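Ribokinase (PDB 6CW5) probably phosphorylates D-ribose at O-5 with ATP and magnesium, giving D-ribose 5-phosphate for nucleotide and amino-acid synthesis or the pentose phosphate pathway. Local coordinates at residues N22-F27 with A104-A109; K46-K51 with I77-M82; K97-G102 with A120-Y125. All blocks are in the same frame, centred on the assembly; numbering follows the deposited sequence.

Overall arrangement
All three contacts lie in or beside the small four-stranded sheet that covers the sugar site of ribokinases. Contact 1 joins two neighbouring parallel strands of that sheet; contact 2 sets the next strand, 43-49, against helix 77-85; contact 3 ties the loop entering strand 102-109 to the one leaving strand 115-119. Contacts 1 and 2 probably hydrogen-bond through Asn22 O and Gly49 N, 2.8 Å apart, contacts 1 and 3 through Ile23 N and Gly102 O, also 2.8 Å. Contacts 2 and 3, centred about 13 Å apart, do not touch; their nearest atoms are about 5 Å apart. Asn22, Asp24, Gly50 and Lys51 hydrogen-bond glycerol, probably from the crystallisation liquor, in the predicted substrate pocket.

Contact 1: N22-F27 with A104-A109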
ATOM      1  N   ASN A  22      -9.976 -15.668  -6.020  1.00 21.69           N
ATOM      2  CA  ASN A  22     -11.383 -15.697  -5.648  1.00 16.22           C
ATOM      3  C   ASN A  22     -11.927 -17.104  -5.791  1.00 21.76           C
ATOM      4  O   ASN A  22     -11.533 -17.860  -6.686  1.00 25.19           O
ATOM      5  CB  ASN A  22     -12.252 -14.801  -6.539  1.00 17.85           C
ATOM      6  CG  ASN A  22     -11.976 -13.326  -6.338  1.00 21.39           C
ATOM      7  OD1 ASN A  22     -11.579 -12.894  -5.266  1.00 22.65           O
ATOM      8  ND2 ASN A  22     -12.236 -12.558  -7.356  1.00 21.73           N
ATOM      9  N   ILE A  23     -12.853 -17.435  -4.909  1.00 18.87           N
ATOM     10  CA  ILE A  23     -13.774 -18.539  -5.165  1.00 20.68           C
ATOM     11  C   ILE A  23     -14.975 -17.908  -5.855  1.00 19.94           C
ATOM     12  O   ILE A  23     -15.663 -17.081  -5.258  1.00 24.28           O
ATOM     13  CB  ILE A  23     -14.160 -19.267  -3.878  1.00 26.15           C
ATOM     14  CG1 ILE A  23     -12.898 -19.887  -3.273  1.00 24.38           C
ATOM     15  CG2 ILE A  23     -15.226 -20.335  -4.175  1.00 28.41           C
ATOM     16  CD1 ILE A  23     -13.117 -20.530  -1.898  1.00 29.46           C
ATOM     17  N   ASP A  24     -15.205 -18.273  -7.123  1.00 21.13           N
ATOM     18  CA  ASP A  24     -16.301 -17.730  -7.910  1.00 21.43           C
ATOM     19  C   ASP A  24     -17.539 -18.567  -7.648  1.00 26.35           C
ATOM     20  O   ASP A  24     -17.497 -19.789  -7.771  1.00 27.73           O
ATOM     21  CB  ASP A  24     -15.990 -17.775  -9.407  1.00 19.04           C
ATOM     22  CG  ASP A  24     -14.922 -16.754  -9.829  1.00 24.34           C
ATOM     23  OD1 ASP A  24     -14.481 -15.950  -8.983  1.00 24.18           O
ATOM     24  OD2 ASP A  24     -14.567 -16.770 -11.020  1.00 24.59           O
ATOM     25  N   GLU A  25     -18.645 -17.908  -7.333  1.00 18.21           N
ATOM     26  CA  GLU A  25     -19.923 -18.589  -7.202  1.00 19.21           C
ATOM     27  C   GLU A  25     -20.824 -18.076  -8.310  1.00 22.47           C
ATOM     28  O   GLU A  25     -21.216 -16.902  -8.294  1.00 25.51           O
ATOM     29  CB  GLU A  25     -20.516 -18.327  -5.833  1.00 25.64           C
ATOM     30  CG  GLU A  25     -19.765 -19.036  -4.736  1.00 29.84           C
ATOM     31  CD  GLU A  25     -20.429 -18.822  -3.399  1.00 40.67           C
ATOM     32  OE1 GLU A  25     -20.429 -17.677  -2.929  1.00 40.77           O
ATOM     33  OE2 GLU A  25     -20.982 -19.795  -2.843  1.00 52.97           O
ATOM     34  N   PHE A  26     -21.119 -18.946  -9.283  1.00 23.64           N
ATOM     35  CA  PHE A  26     -22.015 -18.610 -10.384  1.00 24.00           C
ATOM     36  C   PHE A  26     -23.434 -19.021 -10.010  1.00 20.91           C
ATOM     37  O   PHE A  26     -23.739 -20.214  -9.969  1.00 23.63           O
ATOM     38  CB  PHE A  26     -21.609 -19.322 -11.666  1.00 25.98           C
ATOM     39  CG  PHE A  26     -20.296 -18.861 -12.213  1.00 27.29           C
ATOM     40  CD1 PHE A  26     -20.249 -17.840 -13.152  1.00 31.45           C
ATOM     41  CD2 PHE A  26     -19.109 -19.443 -11.783  1.00 32.80           C
ATOM     42  CE1 PHE A  26     -19.030 -17.402 -13.655  1.00 31.99           C
ATOM     43  CE2 PHE A  26     -17.878 -19.008 -12.287  1.00 32.97           C
ATOM     44  CZ  PHE A  26     -17.846 -17.991 -13.218  1.00 32.32           C
ATOM     45  N   PHE A  27     -24.297 -18.029  -9.806  1.00 21.38           N
ATOM     46  CA  PHE A  27     -25.724 -18.235  -9.580  1.00 21.50           C
ATOM     47  C   PHE A  27     -26.462 -18.073 -10.907  1.00 26.10           C
ATOM     48  O   PHE A  27     -26.522 -16.970 -11.466  1.00 26.17           O
ATOM     49  CB  PHE A  27     -26.220 -17.238  -8.541  1.00 18.46           C
ATOM     50  CG  PHE A  27     -25.727 -17.512  -7.161  1.00 19.86           C
ATOM     51  CD1 PHE A  27     -26.468 -18.295  -6.292  1.00 24.92           C
ATOM     52  CD2 PHE A  27     -24.531 -16.966  -6.714  1.00 21.94           C
ATOM     53  CE1 PHE A  27     -25.995 -18.555  -4.990  1.00 25.68           C
ATOM     54  CE2 PHE A  27     -24.056 -17.208  -5.435  1.00 23.32           C
ATOM     55  CZ  PHE A  27     -24.780 -17.995  -4.559  1.00 24.13           C
ATOM     56  N   ALA A 104     -16.161 -14.027  -5.468  1.00 23.23           N
ATOM     57  CA  ALA A 104     -16.926 -13.284  -6.467  1.00 26.95           C
ATOM     58  C   ALA A 104     -18.304 -13.902  -6.527  1.00 28.86           C
ATOM     59  O   ALA A 104     -18.436 -15.085  -6.844  1.00 26.59           O
ATOM     60  CB  ALA A 104     -16.279 -13.310  -7.853  1.00 23.05           C
ATOM     61  N   VAL A 105     -19.329 -13.117  -6.218  1.00 21.48           N
ATOM     62  CA  VAL A 105     -20.695 -13.608  -6.320  1.00 21.35           C
ATOM     63  C   VAL A 105     -21.190 -13.176  -7.690  1.00 23.95           C
ATOM     64  O   VAL A 105     -21.396 -11.982  -7.921  1.00 23.43           O
ATOM     65  CB  VAL A 105     -21.582 -13.067  -5.193  1.00 24.59           C
ATOM     66  CG1 VAL A 105     -23.026 -13.489  -5.392  1.00 24.41           C
ATOM     67  CG2 VAL A 105     -21.073 -13.571  -3.860  1.00 28.04           C
ATOM     68  N   ILE A 106     -21.359 -14.136  -8.604  1.00 22.35           N
ATOM     69  CA  ILE A 106     -21.619 -13.850 -10.016  1.00 19.87           C
ATOM     70  C   ILE A 106     -23.048 -14.238 -10.345  1.00 25.26           C
ATOM     71  O   ILE A 106     -23.443 -15.403 -10.197  1.00 26.13           O
ATOM     72  CB  ILE A 106     -20.630 -14.579 -10.937  1.00 25.15           C
ATOM     73  CG1 ILE A 106     -19.190 -14.281 -10.468  1.00 26.28           C
ATOM     74  CG2 ILE A 106     -20.865 -14.162 -12.402  1.00 26.25           C
ATOM     75  CD1 ILE A 106     -18.099 -14.870 -11.335  1.00 32.82           C
ATOM     76  N   GLN A 107     -23.832 -13.261 -10.777  1.00 22.39           N
ATOM     77  CA  GLN A 107     -25.152 -13.532 -11.315  1.00 26.84           C
ATOM     78  C   GLN A 107     -24.957 -13.822 -12.795  1.00 24.53           C
ATOM     79  O   GLN A 107     -24.526 -12.947 -13.546  1.00 25.57           O
ATOM     80  CB  GLN A 107     -26.091 -12.346 -11.106  1.00 27.48           C
ATOM     81  CG  GLN A 107     -26.409 -12.020  -9.664  1.00 31.77           C
ATOM     82  CD  GLN A 107     -27.250 -10.764  -9.573  1.00 30.15           C
ATOM     83  OE1 GLN A 107     -28.433 -10.766  -9.914  1.00 29.24           O
ATOM     84  NE2 GLN A 107     -26.634  -9.682  -9.121  1.00 23.97           N
ATOM     85  N   SER A 108     -25.238 -15.055 -13.195  1.00 27.55           N
ATOM     86  CA  SER A 108     -25.105 -15.492 -14.581  1.00 27.64           C
ATOM     87  C   SER A 108     -26.499 -15.472 -15.194  1.00 25.69           C
ATOM     88  O   SER A 108     -27.280 -16.409 -15.022  1.00 26.44           O
ATOM     89  CB  SER A 108     -24.480 -16.880 -14.658  1.00 35.75           C
ATOM     90  OG  SER A 108     -24.378 -17.285 -16.013  1.00 42.29           O
ATOM     91  N   ALA A 109     -26.799 -14.391 -15.903  1.00 29.45           N
ATOM     92  CA  ALA A 109     -28.122 -14.168 -16.468  1.00 36.10           C
ATOM     93  C   ALA A 109     -28.290 -14.963 -17.754  1.00 37.42           C
ATOM     94  O   ALA A 109     -27.348 -15.092 -18.542  1.00 42.69           O
ATOM     95  CB  ALA A 109     -28.323 -12.678 -16.751  1.00 40.88           C
TER
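Ile106 N gives its hydrogen to Glu25 O at 2.8 Å, and Ile106 O in turn takes the hydrogen of Phe27 N, also at 2.8 Å. Ile106 is thus gripped at both polar backbone atoms, with the Phe27 bond almost collinear with the carbonyl. Further bonds, Ala104 N to Ile23 O, Glu25 N to Ala104 O and Ser108 N to Phe27 O, continue the parallel pairing; at Ile23 the donor stands 41° out of the carbonyl plane.

On the face bearing Asp24, Phe26, Ala104 and Ile106, the Ile106 CD1 methyl sits over the Phe26 ring, 3.9 Å from its centroid, a CH-pi contact. The two side chains run alongside each other from neighbouring strands; with CG1 beside its backbone N (chi1 -52°), Ile106 brings CD1 over the ring while CG2 touches Phe26 CD1. Closer to the start of the strand, Asp24 OD1 rests 3.4 Å from Ala104 CB, and its other oxygen, OD2, hydrogen-bonds a glycerol. On the other face Phe27 CE2 packs on Val105 CG1 at 3.9 Å, while the carboxylate of Glu25 forms a salt bridge with Arg103.

This parallel pair is the middle of the small lid sheet of the ribokinase fold, and Asn22, Ile23 and Asp24 at its beginning are predicted to bind the sugar.

Contact 2: K46-K51 with I77-M82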
ATOM      1  N   LYS A  46     -19.539 -23.494  -8.371  1.00 27.42           N
ATOM      2  CA  LYS A  46     -18.381 -22.880  -7.735  1.00 28.43           C
ATOM      3  C   LYS A  46     -17.147 -23.212  -8.554  1.00 25.58           C
ATOM      4  O   LYS A  46     -16.934 -24.374  -8.915  1.00 29.47           O
ATOM      5  CB  LYS A  46     -18.192 -23.367  -6.296  1.00 38.10           C
ATOM      6  CG  LYS A  46     -19.168 -22.776  -5.280  1.00 44.29           C
ATOM      7  CD  LYS A  46     -18.625 -22.941  -3.847  1.00 55.61           C
ATOM      8  CE  LYS A  46     -19.711 -22.677  -2.802  1.00 60.76           C
ATOM      9  NZ  LYS A  46     -19.190 -22.781  -1.411  1.00 64.36           N
ATOM     10  N   ARG A  47     -16.319 -22.206  -8.832  1.00 29.15           N
ATOM     11  CA  ARG A  47     -15.119 -22.444  -9.622  1.00 30.42           C
ATOM     12  C   ARG A  47     -13.996 -21.586  -9.070  1.00 28.81           C
ATOM     13  O   ARG A  47     -14.245 -20.546  -8.462  1.00 24.61           O
ATOM     14  CB  ARG A  47     -15.352 -22.122 -11.109  1.00 33.61           C
ATOM     15  CG  ARG A  47     -16.545 -22.852 -11.726  1.00 44.97           C
ATOM     16  CD  ARG A  47     -16.289 -23.195 -13.160  1.00 55.16           C
ATOM     17  NE  ARG A  47     -17.395 -23.915 -13.783  1.00 63.40           N
ATOM     18  CZ  ARG A  47     -17.439 -25.234 -13.921  1.00 67.92           C
ATOM     19  NH1 ARG A  47     -16.440 -25.979 -13.471  1.00 72.33           N
ATOM     20  NH2 ARG A  47     -18.481 -25.806 -14.508  1.00 74.32           N
ATOM     21  N   ALA A  48     -12.759 -22.047  -9.264  1.00 27.85           N
ATOM     22  CA  ALA A  48     -11.610 -21.199  -8.957  1.00 26.75           C
ATOM     23  C   ALA A  48     -11.611 -19.978  -9.866  1.00 23.03           C
ATOM     24  O   ALA A  48     -11.897 -20.079 -11.061  1.00 29.24           O
ATOM     25  CB  ALA A  48     -10.314 -21.981  -9.138  1.00 31.11           C
ATOM     26  N   GLY A  49     -11.290 -18.832  -9.300  1.00 21.63           N
ATOM     27  CA  GLY A  49     -11.276 -17.592 -10.053  1.00 25.25           C
ATOM     28  C   GLY A  49     -10.368 -16.526  -9.441  1.00 24.54           C
ATOM     29  O   GLY A  49      -9.396 -16.839  -8.749  1.00 21.44           O
ATOM     30  N   GLY A  50     -10.712 -15.258  -9.704  1.00 23.41           N
ATOM     31  CA  GLY A  50      -9.938 -14.107  -9.272  1.00 22.23           C
ATOM     32  C   GLY A  50      -9.034 -13.574 -10.374  1.00 19.90           C
ATOM     33  O   GLY A  50      -8.441 -14.350 -11.125  1.00 22.15           O
ATOM     34  N   LYS A  51      -8.941 -12.247 -10.501  1.00 24.26           N
ATOM     35  CA  LYS A  51      -8.095 -11.660 -11.548  1.00 23.14           C
ATOM     36  C   LYS A  51      -6.657 -12.185 -11.468  1.00 23.12           C
ATOM     37  O   LYS A  51      -6.082 -12.614 -12.480  1.00 22.81           O
ATOM     38  CB  LYS A  51      -8.139 -10.134 -11.449  1.00 22.10           C
ATOM     39  CG  LYS A  51      -9.447  -9.482 -11.959  1.00 27.42           C
ATOM     40  CD  LYS A  51      -9.466  -9.304 -13.460  1.00 29.48           C
ATOM     41  CE  LYS A  51     -10.915  -9.324 -14.018  1.00 29.49           C
ATOM     42  NZ  LYS A  51     -11.509 -10.712 -13.776  1.00 26.55           N
ATOM     43  N   ILE A  77      -7.412 -23.523  -0.229  1.00 26.83           N
ATOM     44  CA  ILE A  77      -6.225 -24.322  -0.521  1.00 29.19           C
ATOM     45  C   ILE A  77      -6.408 -25.125  -1.806  1.00 27.05           C
ATOM     46  O   ILE A  77      -5.452 -25.306  -2.569  1.00 35.09           O
ATOM     47  CB  ILE A  77      -5.886 -25.210   0.692  1.00 31.65           C
ATOM     48  CG1 ILE A  77      -5.302 -24.340   1.808  1.00 32.52           C
ATOM     49  CG2 ILE A  77      -4.916 -26.320   0.314  1.00 38.32           C
ATOM     50  CD1 ILE A  77      -5.343 -25.017   3.190  1.00 35.79           C
ATOM     51  N   TRP A  78      -7.639 -25.555  -2.108  1.00 31.22           N
ATOM     52  CA  TRP A  78      -7.867 -26.301  -3.345  1.00 32.69           C
ATOM     53  C   TRP A  78      -7.575 -25.454  -4.583  1.00 33.14           C
ATOM     54  O   TRP A  78      -7.182 -25.993  -5.625  1.00 34.61           O
ATOM     55  CB  TRP A  78      -9.300 -26.855  -3.372  1.00 35.66           C
ATOM     56  CG  TRP A  78     -10.378 -25.789  -3.413  1.00 37.21           C
ATOM     57  CD1 TRP A  78     -10.935 -25.149  -2.352  1.00 39.85           C
ATOM     58  CD2 TRP A  78     -11.018 -25.259  -4.582  1.00 35.98           C
ATOM     59  NE1 TRP A  78     -11.885 -24.251  -2.784  1.00 34.13           N
ATOM     60  CE2 TRP A  78     -11.957 -24.305  -4.150  1.00 37.09           C
ATOM     61  CE3 TRP A  78     -10.898 -25.509  -5.952  1.00 38.45           C
ATOM     62  CZ2 TRP A  78     -12.768 -23.590  -5.040  1.00 35.71           C
ATOM     63  CZ3 TRP A  78     -11.713 -24.803  -6.833  1.00 34.70           C
ATOM     64  CH2 TRP A  78     -12.634 -23.864  -6.370  1.00 31.82           C
ATOM     65  N   VAL A  79      -7.728 -24.133  -4.487  1.00 28.69           N
ATOM     66  CA  VAL A  79      -7.334 -23.257  -5.592  1.00 26.25           C
ATOM     67  C   VAL A  79      -5.816 -23.147  -5.661  1.00 29.44           C
ATOM     68  O   VAL A  79      -5.226 -23.173  -6.747  1.00 28.19           O
ATOM     69  CB  VAL A  79      -7.981 -21.872  -5.441  1.00 27.27           C
ATOM     70  CG1 VAL A  79      -7.629 -20.974  -6.645  1.00 26.23           C
ATOM     71  CG2 VAL A  79      -9.508 -22.004  -5.263  1.00 27.27           C
ATOM     72  N   LYS A  80      -5.161 -23.005  -4.505  1.00 29.61           N
ATOM     73  CA  LYS A  80      -3.699 -23.022  -4.474  1.00 32.04           C
ATOM     74  C   LYS A  80      -3.156 -24.308  -5.092  1.00 32.60           C
ATOM     75  O   LYS A  80      -2.155 -24.289  -5.822  1.00 34.67           O
ATOM     76  CB  LYS A  80      -3.210 -22.864  -3.030  1.00 29.27           C
ATOM     77  CG  LYS A  80      -1.679 -22.767  -2.865  1.00 37.16           C
ATOM     78  CD  LYS A  80      -1.292 -22.407  -1.431  1.00 36.97           C
ATOM     79  CE  LYS A  80       0.214 -22.626  -1.173  1.00 36.93           C
ATOM     80  NZ  LYS A  80       0.591 -24.044  -1.189  1.00 38.99           N
ATOM     81  N   GLU A  81      -3.816 -25.433  -4.832  1.00 28.71           N
ATOM     82  CA  GLU A  81      -3.340 -26.704  -5.381  1.00 31.68           C
ATOM     83  C   GLU A  81      -3.561 -26.788  -6.888  1.00 34.55           C
ATOM     84  O   GLU A  81      -2.752 -27.398  -7.595  1.00 40.15           O
ATOM     85  CB  GLU A  81      -4.033 -27.859  -4.665  1.00 34.53           C
ATOM     86  CG  GLU A  81      -3.763 -27.830  -3.184  1.00 39.05           C
ATOM     87  CD  GLU A  81      -4.428 -28.956  -2.446  1.00 49.35           C
ATOM     88  OE1 GLU A  81      -5.515 -29.396  -2.875  1.00 57.04           O
ATOM     89  OE2 GLU A  81      -3.847 -29.407  -1.437  1.00 47.69           O
ATOM     90  N   MET A  82      -4.654 -26.204  -7.394  1.00 37.23           N
ATOM     91  CA  MET A  82      -4.858 -26.128  -8.840  1.00 31.59           C
ATOM     92  C   MET A  82      -3.776 -25.287  -9.493  1.00 32.45           C
ATOM     93  O   MET A  82      -3.223 -25.657 -10.536  1.00 33.79           O
ATOM     94  CB  MET A  82      -6.228 -25.524  -9.162  1.00 36.64           C
ATOM     95  CG  MET A  82      -7.427 -26.391  -8.894  1.00 52.52           C
ATOM     96  SD  MET A  82      -8.932 -25.542  -9.448  1.00 58.81           S
ATOM     97  CE  MET A  82      -8.556 -25.279 -11.183  1.00 49.07           C
TER
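The indole of Trp78 turns the rim of its six-membered ring to the strand: CH2 comes 3.8 Å from Arg47 C, which lies near the ring plane, and 3.4 Å from Ala48 N, which approaches obliquely. One indole face is covered from its own helix by Val79 CG2, 3.4 Å above the plane and over the centre. Trp78 reaches the strand because its CG lies between the backbone N and the carbonyl carbon (chi1 65°), a crowded position that swings the ring across.

Ala48 CB touches Trp78 CZ3 at 3.9 Å, Val79 CG1 at 3.8 Å and Met82 SD at 3.8 Å, so Trp78 and Val79 from one turn and Met82 from the next all meet a single methyl. Met82 CG stands beside its backbone N and SD continues the extended chain (chi2 -176°), which carries the sulfur to Ala48. The short strand and helix axes pass 9.1 Å apart at 57°.

Strand 46-49, bonded through its backbone to strand 22-29, leads into Gly50 and Lys51, predicted to bind the substrate. No hydrogen bond links strand and helix, so the fit of the side chains, rather than directed bonds, probably decides how the helix seats.

Contact 3: K97-G102 with A120-Y125; sequences KDEVTG and AGANYY
One hydrogen bond crosses between the loops: Ala122 N gives its hydrogen to Val100 O at 2.8 Å, the donor lying close to the carbonyl direction although the angle at the hydrogen is only 144°. A second bond stiffens the Glu99 side: Val100 N reaches Glu99 OE2 at 2.7 Å on the anti lone pair. Across the turn, Asn123 N bonds Ala120 O, closing a short 3-10 segment.

Van der Waals contact comes from Glu99, whose chi1 (-174°) sets CG against Ala122, 3.6 Å from Ala122 N and 3.7 Å from Ala122 CB; the bend at chi2 (51°) turns the carboxylate back toward Val100 N and beside Gly121.

Backbone packs directly on backbone where the glycines meet. Gly102 CA approaches Gly121 CA to 4.3 Å and Ala120 O to 3.3 Å, and Asn123 ND2 lies against the same Gly102 CA. The other atom of that amide, OD1, accepts a hydrogen bond from Val21 N.

Tyr124 OH hydrogen-bonds Thr130 OG1 of the second subunit, near the dimer interface. The loops, linking strands 93-96 to 102-109 and 115-119 to 140-143, join the ribokinase lid sheet to its alpha/beta domain, close to the predicted sugar-binding Asn22.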
ATOM      1  N   LYS A  97      -4.839 -17.544   8.563  1.00 31.64           N
ATOM      2  CA  LYS A  97      -5.689 -18.137   9.575  1.00 37.36           C
ATOM      3  C   LYS A  97      -6.843 -17.202   9.924  1.00 38.93           C
ATOM      4  O   LYS A  97      -6.682 -15.980   9.966  1.00 39.67           O
ATOM      5  CB  LYS A  97      -4.861 -18.447  10.822  1.00 43.03           C
ATOM      6  N   ASP A  98      -8.012 -17.784  10.184  1.00 39.59           N
ATOM      7  CA  ASP A  98      -9.190 -17.015  10.578  1.00 48.69           C
ATOM      8  C   ASP A  98      -9.588 -15.985   9.517  1.00 38.26           C
ATOM      9  O   ASP A  98     -10.180 -14.953   9.838  1.00 41.82           O
ATOM     10  CB  ASP A  98      -8.981 -16.313  11.924  1.00 57.65           C
ATOM     11  CG  ASP A  98      -8.621 -17.268  13.038  1.00 68.28           C
ATOM     12  OD1 ASP A  98      -9.096 -18.424  13.023  1.00 71.43           O
ATOM     13  OD2 ASP A  98      -7.866 -16.853  13.940  1.00 73.31           O
ATOM     14  N   GLU A  99      -9.259 -16.238   8.257  1.00 39.78           N
ATOM     15  CA  GLU A  99      -9.702 -15.405   7.143  1.00 35.48           C
ATOM     16  C   GLU A  99     -10.290 -16.314   6.078  1.00 36.91           C
ATOM     17  O   GLU A  99      -9.973 -17.499   6.018  1.00 33.04           O
ATOM     18  CB  GLU A  99      -8.561 -14.579   6.541  1.00 38.89           C
ATOM     19  CG  GLU A  99      -9.002 -13.585   5.478  1.00 40.18           C
ATOM     20  CD  GLU A  99     -10.153 -12.691   5.915  1.00 42.43           C
ATOM     21  OE1 GLU A  99      -9.887 -11.574   6.408  1.00 46.22           O
ATOM     22  OE2 GLU A  99     -11.331 -13.089   5.767  1.00 41.70           O
ATOM     23  N   VAL A 100     -11.181 -15.773   5.252  1.00 30.63           N
ATOM     24  CA  VAL A 100     -11.735 -16.555   4.155  1.00 25.33           C
ATOM     25  C   VAL A 100     -11.115 -16.075   2.853  1.00 24.94           C
ATOM     26  O   VAL A 100     -10.735 -14.905   2.704  1.00 24.18           O
ATOM     27  CB  VAL A 100     -13.278 -16.496   4.084  1.00 25.46           C
ATOM     28  CG1 VAL A 100     -13.902 -17.181   5.310  1.00 34.20           C
ATOM     29  CG2 VAL A 100     -13.773 -15.058   3.917  1.00 27.76           C
ATOM     30  N   THR A 101     -11.001 -17.000   1.907  1.00 21.82           N
ATOM     31  CA  THR A 101     -10.631 -16.631   0.550  1.00 20.99           C
ATOM     32  C   THR A 101     -11.633 -15.620  -0.003  1.00 22.97           C
ATOM     33  O   THR A 101     -12.837 -15.697   0.278  1.00 22.71           O
ATOM     34  CB  THR A 101     -10.588 -17.908  -0.300  1.00 25.59           C
ATOM     35  OG1 THR A 101      -9.665 -18.831   0.307  1.00 26.10           O
ATOM     36  CG2 THR A 101     -10.105 -17.621  -1.720  1.00 20.81           C
ATOM     37  N   GLY A 102     -11.133 -14.659  -0.786  1.00 19.93           N
ATOM     38  CA  GLY A 102     -12.024 -13.726  -1.435  1.00 19.43           C
ATOM     39  C   GLY A 102     -13.021 -14.441  -2.324  1.00 25.77           C
ATOM     40  O   GLY A 102     -12.805 -15.568  -2.791  1.00 23.19           O
ATOM     41  N   ALA A 120     -13.680  -8.994  -0.642  1.00 20.69           N
ATOM     42  CA  ALA A 120     -12.218  -9.049  -0.691  1.00 22.46           C
ATOM     43  C   ALA A 120     -11.660 -10.213   0.111  1.00 20.11           C
ATOM     44  O   ALA A 120     -10.759 -10.923  -0.358  1.00 18.98           O
ATOM     45  CB  ALA A 120     -11.627  -7.752  -0.159  1.00 18.80           C
ATOM     46  N   GLY A 121     -12.120 -10.376   1.353  1.00 18.02           N
ATOM     47  CA  GLY A 121     -11.581 -11.453   2.193  1.00 18.23           C
ATOM     48  C   GLY A 121     -10.062 -11.360   2.282  1.00 21.62           C
ATOM     49  O   GLY A 121      -9.487 -10.275   2.441  1.00 19.22           O
ATOM     50  N   ALA A 122      -9.395 -12.506   2.115  1.00 21.11           N
ATOM     51  CA  ALA A 122      -7.939 -12.559   2.227  1.00 21.87           C
ATOM     52  C   ALA A 122      -7.227 -11.750   1.158  1.00 19.71           C
ATOM     53  O   ALA A 122      -6.037 -11.442   1.318  1.00 17.36           O
ATOM     54  CB  ALA A 122      -7.466 -14.023   2.159  1.00 21.83           C
ATOM     55  N   ASN A 123      -7.912 -11.369   0.078  1.00 17.74           N
ATOM     56  CA  ASN A 123      -7.222 -10.583  -0.941  1.00 18.18           C
ATOM     57  C   ASN A 123      -6.766  -9.235  -0.410  1.00 18.14           C
ATOM     58  O   ASN A 123      -5.826  -8.650  -0.974  1.00 18.96           O
ATOM     59  CB  ASN A 123      -8.115 -10.376  -2.163  1.00 20.64           C
ATOM     60  CG  ASN A 123      -8.272 -11.626  -2.970  1.00 20.72           C
ATOM     61  OD1 ASN A 123      -7.291 -12.339  -3.215  1.00 19.31           O
ATOM     62  ND2 ASN A 123      -9.519 -11.928  -3.380  1.00 20.36           N
ATOM     63  N   TYR A 124      -7.392  -8.733   0.657  1.00 17.10           N
ATOM     64  CA  TYR A 124      -6.983  -7.467   1.263  1.00 16.57           C
ATOM     65  C   TYR A 124      -6.159  -7.664   2.529  1.00 23.40           C
ATOM     66  O   TYR A 124      -5.961  -6.710   3.293  1.00 21.48           O
ATOM     67  CB  TYR A 124      -8.202  -6.576   1.555  1.00 17.14           C
ATOM     68  CG  TYR A 124      -8.499  -5.602   0.438  1.00 18.70           C
ATOM     69  CD1 TYR A 124      -8.665  -6.038  -0.869  1.00 15.59           C
ATOM     70  CD2 TYR A 124      -8.592  -4.236   0.694  1.00 21.27           C
ATOM     71  CE1 TYR A 124      -8.923  -5.134  -1.893  1.00 15.99           C
ATOM     72  CE2 TYR A 124      -8.862  -3.325  -0.312  1.00 19.27           C
ATOM     73  CZ  TYR A 124      -9.031  -3.780  -1.597  1.00 17.40           C
ATOM     74  OH  TYR A 124      -9.273  -2.871  -2.609  1.00 22.10           O
ATOM     75  N   TYR A 125      -5.661  -8.869   2.754  1.00 18.74           N
ATOM     76  CA  TYR A 125      -4.740  -9.121   3.858  1.00 17.14           C
ATOM     77  C   TYR A 125      -3.328  -8.710   3.490  1.00 19.96           C
ATOM     78  O   TYR A 125      -2.846  -8.997   2.394  1.00 19.12           O
ATOM     79  CB  TYR A 125      -4.744 -10.594   4.190  1.00 20.25           C
ATOM     80  CG  TYR A 125      -3.646 -11.045   5.140  1.00 20.89           C
ATOM     81  CD1 TYR A 125      -3.804 -10.924   6.528  1.00 25.73           C
ATOM     82  CD2 TYR A 125      -2.481 -11.636   4.659  1.00 20.67           C
ATOM     83  CE1 TYR A 125      -2.818 -11.383   7.411  1.00 28.82           C
ATOM     84  CE2 TYR A 125      -1.490 -12.111   5.557  1.00 25.43           C
ATOM     85  CZ  TYR A 125      -1.661 -11.961   6.910  1.00 26.89           C
ATOM     86  OH  TYR A 125      -0.680 -12.419   7.790  1.00 30.29           O
TER